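Local coordinates for ribokinase (Arabidopsis thaliana, PDB 6ILS), which phosphorylates D-ribose at O-5 with ATP in a magnesium-dependent reaction, yielding D-ribose 5-phosphate, at residues A47-F58 with L75-D85. Numbering follows the deposited sequence.
Sequences ACGAKLMYPTYF and LGDDGCGVHLD
Tyr-57 and His-83 form an offset stack, their planes 18° apart and centroids separated by 4.7 Å. The overlap is displaced so that His-83 CB, 3.5 Å from Tyr-57 CE2, sits over the phenol face as a CH-pi donor. At the edge of the same phenol ring, near its plane, lies Asp-85 OD2. A weak bond from His-83 ND1 to Thr-56 O, an acceptor lying in the imidazole plane, probably helps set the ring's rotation; the stronger bond to that oxygen comes from His-83 N at 2.8 Å. Phe-58 N returns a bond to His-83 O, 3.3 Å and fairly straight (162°). With Tyr-57 replaced by an alanine, the His-83 ring is likely to lose its stacking partner and be freer to turn. On the side of the bridge facing helix 41-51, Val-82 straddles strand and helix: CG1, anti to the backbone N (chi1 176°), lies 3.7 Å from Phe-58 CB, while CG2 meets Ala-50 CB at 3.6 Å. Cys-80 SG touches both Ala-47 CB and Lys-51 CE, each at 3.6 Å. Helix 41-51, strand 56-63 and the loop leading to strand 87-90 thus pack together toward one end of the central sheet of the alpha/beta PfkB (ribokinase-like) fold.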
loop_
_atom_site.group_PDB
_atom_site.type_symbol
_atom_site.label_atom_id
_atom_site.label_comp_id
_atom_site.label_asym_id
_atom_site.label_seq_id
_atom_site.Cartn_x
_atom_site.Cartn_y
_atom_site.Cartn_z
ATOM N N ALA B 47 13.766 -12.448 9.286
ATOM C CA ALA B 47 14.106 -13.015 7.973
ATOM C C ALA B 47 15.605 -13.261 7.831
ATOM O O ALA B 47 16.038 -14.304 7.321
ATOM C CB ALA B 47 13.617 -12.116 6.857
ATOM N N CYS B 48 16.397 -12.309 8.305
ATOM C CA CYS B 48 17.851 -12.460 8.260
ATOM C C CYS B 48 18.333 -13.676 9.030
ATOM O O CYS B 48 19.076 -14.511 8.508
ATOM C CB CYS B 48 18.511 -11.191 8.791
ATOM S SG CYS B 48 20.297 -11.311 8.911
ATOM N N GLY B 49 17.902 -13.773 10.279
ATOM C CA GLY B 49 18.252 -14.898 11.116
ATOM C C GLY B 49 17.906 -16.216 10.453
ATOM O O GLY B 49 18.732 -17.115 10.402
ATOM N N ALA B 50 16.685 -16.315 9.941
ATOM C CA ALA B 50 16.198 -17.541 9.273
ATOM C C ALA B 50 17.059 -17.890 8.056
ATOM O O ALA B 50 17.455 -19.021 7.933
ATOM C CB ALA B 50 14.766 -17.382 8.885
ATOM N N LYS B 51 17.418 -16.898 7.255
ATOM C CA LYS B 51 18.256 -17.113 6.044
ATOM C C LYS B 51 19.678 -17.527 6.418
ATOM O O LYS B 51 20.289 -18.208 5.640
ATOM C CB LYS B 51 18.289 -15.872 5.162
ATOM C CG LYS B 51 16.975 -15.549 4.489
ATOM C CD LYS B 51 17.169 -15.112 3.071
ATOM C CE LYS B 51 15.985 -14.402 2.467
ATOM N NZ LYS B 51 16.335 -13.856 1.142
ATOM N N LEU B 52 20.147 -17.183 7.618
ATOM C CA LEU B 52 21.493 -17.566 8.112
ATOM C C LEU B 52 21.471 -18.956 8.755
ATOM O O LEU B 52 22.443 -19.289 9.372
ATOM C CB LEU B 52 22.023 -16.518 9.089
ATOM C CG LEU B 52 22.310 -15.139 8.512
ATOM C CD1 LEU B 52 22.689 -14.187 9.614
ATOM C CD2 LEU B 52 23.400 -15.171 7.459
ATOM N N MET B 53 20.344 -19.631 8.604
ATOM C CA MET B 53 20.144 -21.018 9.077
ATOM C C MET B 53 20.230 -21.144 10.602
ATOM O O MET B 53 20.743 -22.127 11.070
ATOM C CB MET B 53 21.095 -21.996 8.385
ATOM C CG MET B 53 21.122 -21.800 6.903
ATOM S SD MET B 53 19.536 -22.196 6.228
ATOM C CE MET B 53 19.294 -23.862 6.811
ATOM N N TYR B 54 19.739 -20.150 11.328
ATOM C CA TYR B 54 19.613 -20.308 12.792
ATOM C C TYR B 54 18.120 -20.356 13.118
ATOM O O TYR B 54 17.423 -19.576 12.542
ATOM C CB TYR B 54 20.300 -19.205 13.584
ATOM C CG TYR B 54 20.508 -19.627 15.010
ATOM C CD1 TYR B 54 21.579 -20.422 15.359
ATOM C CD2 TYR B 54 19.596 -19.299 15.987
ATOM C CE1 TYR B 54 21.759 -20.848 16.657
ATOM C CE2 TYR B 54 19.757 -19.722 17.286
ATOM C CZ TYR B 54 20.838 -20.504 17.621
ATOM O OH TYR B 54 21.004 -20.912 18.900
ATOM N N PRO B 55 17.647 -21.294 13.963
ATOM C CA PRO B 55 16.239 -21.414 14.305
ATOM C C PRO B 55 15.732 -20.042 14.753
ATOM O O PRO B 55 16.203 -19.582 15.708
ATOM C CB PRO B 55 16.221 -22.344 15.519
ATOM C CG PRO B 55 17.481 -23.126 15.410
ATOM C CD PRO B 55 18.461 -22.272 14.655
ATOM N N THR B 56 14.742 -19.508 14.051
ATOM C CA THR B 56 14.303 -18.133 14.309
ATOM C C THR B 56 12.781 -18.017 14.405
ATOM O O THR B 56 12.063 -18.486 13.515
ATOM C CB THR B 56 14.809 -17.188 13.198
ATOM O OG1 THR B 56 16.243 -17.197 13.180
ATOM C CG2 THR B 56 14.328 -15.763 13.436
ATOM N N TYR B 57 12.300 -17.400 15.483
ATOM C CA TYR B 57 10.891 -17.114 15.692
ATOM C C TYR B 57 10.652 -15.617 15.579
ATOM O O TYR B 57 11.455 -14.822 16.070
ATOM C CB TYR B 57 10.431 -17.578 17.090
ATOM C CG TYR B 57 10.292 -19.066 17.207
ATOM C CD1 TYR B 57 11.413 -19.877 17.315
ATOM C CD2 TYR B 57 9.043 -19.669 17.190
ATOM C CE1 TYR B 57 11.298 -21.243 17.401
ATOM C CE2 TYR B 57 8.918 -21.044 17.277
ATOM C CZ TYR B 57 10.046 -21.822 17.386
ATOM O OH TYR B 57 9.936 -23.186 17.474
ATOM N N PHE B 58 9.538 -15.234 14.967
ATOM C CA PHE B 58 9.122 -13.844 14.948
ATOM C C PHE B 58 7.854 -13.717 15.774
ATOM O O PHE B 58 6.866 -14.410 15.512
ATOM C CB PHE B 58 8.885 -13.349 13.507
ATOM C CG PHE B 58 8.294 -11.962 13.432
ATOM C CD1 PHE B 58 8.958 -10.880 13.999
ATOM C CD2 PHE B 58 7.099 -11.739 12.783
ATOM C CE1 PHE B 58 8.441 -9.601 13.950
ATOM C CE2 PHE B 58 6.563 -10.453 12.715
ATOM C CZ PHE B 58 7.241 -9.374 13.292
ATOM N N LEU B 75 8.016 -14.449 5.071
ATOM C CA LEU B 75 8.757 -14.959 6.229
ATOM C C LEU B 75 8.689 -16.463 6.401
ATOM O O LEU B 75 9.621 -17.070 6.902
ATOM C CB LEU B 75 8.231 -14.318 7.521
ATOM C CG LEU B 75 8.461 -12.823 7.717
ATOM C CD1 LEU B 75 8.022 -12.430 9.139
ATOM C CD2 LEU B 75 9.921 -12.485 7.508
ATOM N N GLY B 76 7.566 -17.053 6.005
ATOM C CA GLY B 76 7.258 -18.429 6.357
ATOM C C GLY B 76 7.930 -19.548 5.580
ATOM O O GLY B 76 9.053 -19.405 5.093
ATOM N N ASP B 77 7.224 -20.676 5.478
ATOM C CA ASP B 77 7.792 -21.925 4.966
ATOM C C ASP B 77 8.155 -21.871 3.485
ATOM O O ASP B 77 9.014 -22.625 3.022
ATOM C CB ASP B 77 6.818 -23.082 5.218
ATOM N N ASP B 78 7.507 -20.981 2.739
ATOM C CA ASP B 78 7.808 -20.835 1.322
ATOM C C ASP B 78 8.709 -19.633 1.069
ATOM O O ASP B 78 9.032 -19.325 -0.073
ATOM C CB ASP B 78 6.517 -20.709 0.505
ATOM C CG ASP B 78 5.545 -21.848 0.773
ATOM O OD1 ASP B 78 5.989 -23.020 0.790
ATOM O OD2 ASP B 78 4.339 -21.570 0.962
ATOM N N GLY B 79 9.116 -18.958 2.141
ATOM C CA GLY B 79 10.015 -17.827 2.019
ATOM C C GLY B 79 11.277 -18.056 2.826
ATOM O O GLY B 79 12.073 -18.957 2.526
ATOM N N CYS B 80 11.466 -17.254 3.868
ATOM C CA CYS B 80 12.706 -17.313 4.638
ATOM C C CYS B 80 12.795 -18.482 5.615
ATOM O O CYS B 80 13.893 -18.855 6.023
ATOM C CB CYS B 80 12.906 -16.008 5.410
ATOM S SG CYS B 80 12.978 -14.568 4.358
ATOM N N GLY B 81 11.665 -19.048 6.023
ATOM C CA GLY B 81 11.724 -20.165 6.955
ATOM C C GLY B 81 11.658 -19.741 8.415
ATOM O O GLY B 81 12.093 -20.460 9.314
ATOM N N VAL B 82 11.116 -18.555 8.651
ATOM C CA VAL B 82 10.895 -18.082 10.019
ATOM C C VAL B 82 9.777 -18.904 10.650
ATOM O O VAL B 82 8.770 -19.169 9.999
ATOM C CB VAL B 82 10.517 -16.586 10.040
ATOM C CG1 VAL B 82 10.187 -16.122 11.472
ATOM C CG2 VAL B 82 11.619 -15.726 9.390
ATOM N N HIS B 83 9.950 -19.340 11.897
ATOM C CA HIS B 83 8.838 -19.950 12.626
ATOM C C HIS B 83 7.831 -18.872 13.007
ATOM O O HIS B 83 8.171 -17.919 13.716
ATOM C CB HIS B 83 9.336 -20.689 13.866
ATOM C CG HIS B 83 10.185 -21.880 13.555
ATOM N ND1 HIS B 83 11.528 -21.779 13.261
ATOM C CD2 HIS B 83 9.881 -23.197 13.478
ATOM C CE1 HIS B 83 12.018 -22.983 13.024
ATOM N NE2 HIS B 83 11.039 -23.862 13.147
ATOM N N LEU B 84 6.588 -19.020 12.540
ATOM C CA LEU B 84 5.572 -17.994 12.722
ATOM C C LEU B 84 4.516 -18.321 13.784
ATOM O O LEU B 84 3.499 -17.638 13.858
ATOM C CB LEU B 84 4.872 -17.720 11.386
ATOM C CG LEU B 84 5.822 -17.169 10.305
ATOM C CD1 LEU B 84 5.091 -16.878 8.999
ATOM C CD2 LEU B 84 6.484 -15.905 10.822
ATOM N N ASP B 85 4.772 -19.334 14.614
ATOM C CA ASP B 85 3.771 -19.796 15.593
ATOM C C ASP B 85 3.208 -18.673 16.470
ATOM O O ASP B 85 2.038 -18.724 16.866
ATOM C CB ASP B 85 4.338 -20.896 16.514
ATOM C CG ASP B 85 5.305 -21.843 15.810
ATOM O OD1 ASP B 85 5.603 -21.674 14.609
ATOM O OD2 ASP B 85 5.735 -22.815 16.466
HETATM O O HOH W 1 14.172 -20.523 11.280
HETATM O O HOH W 2 6.674 -17.139 16.077
#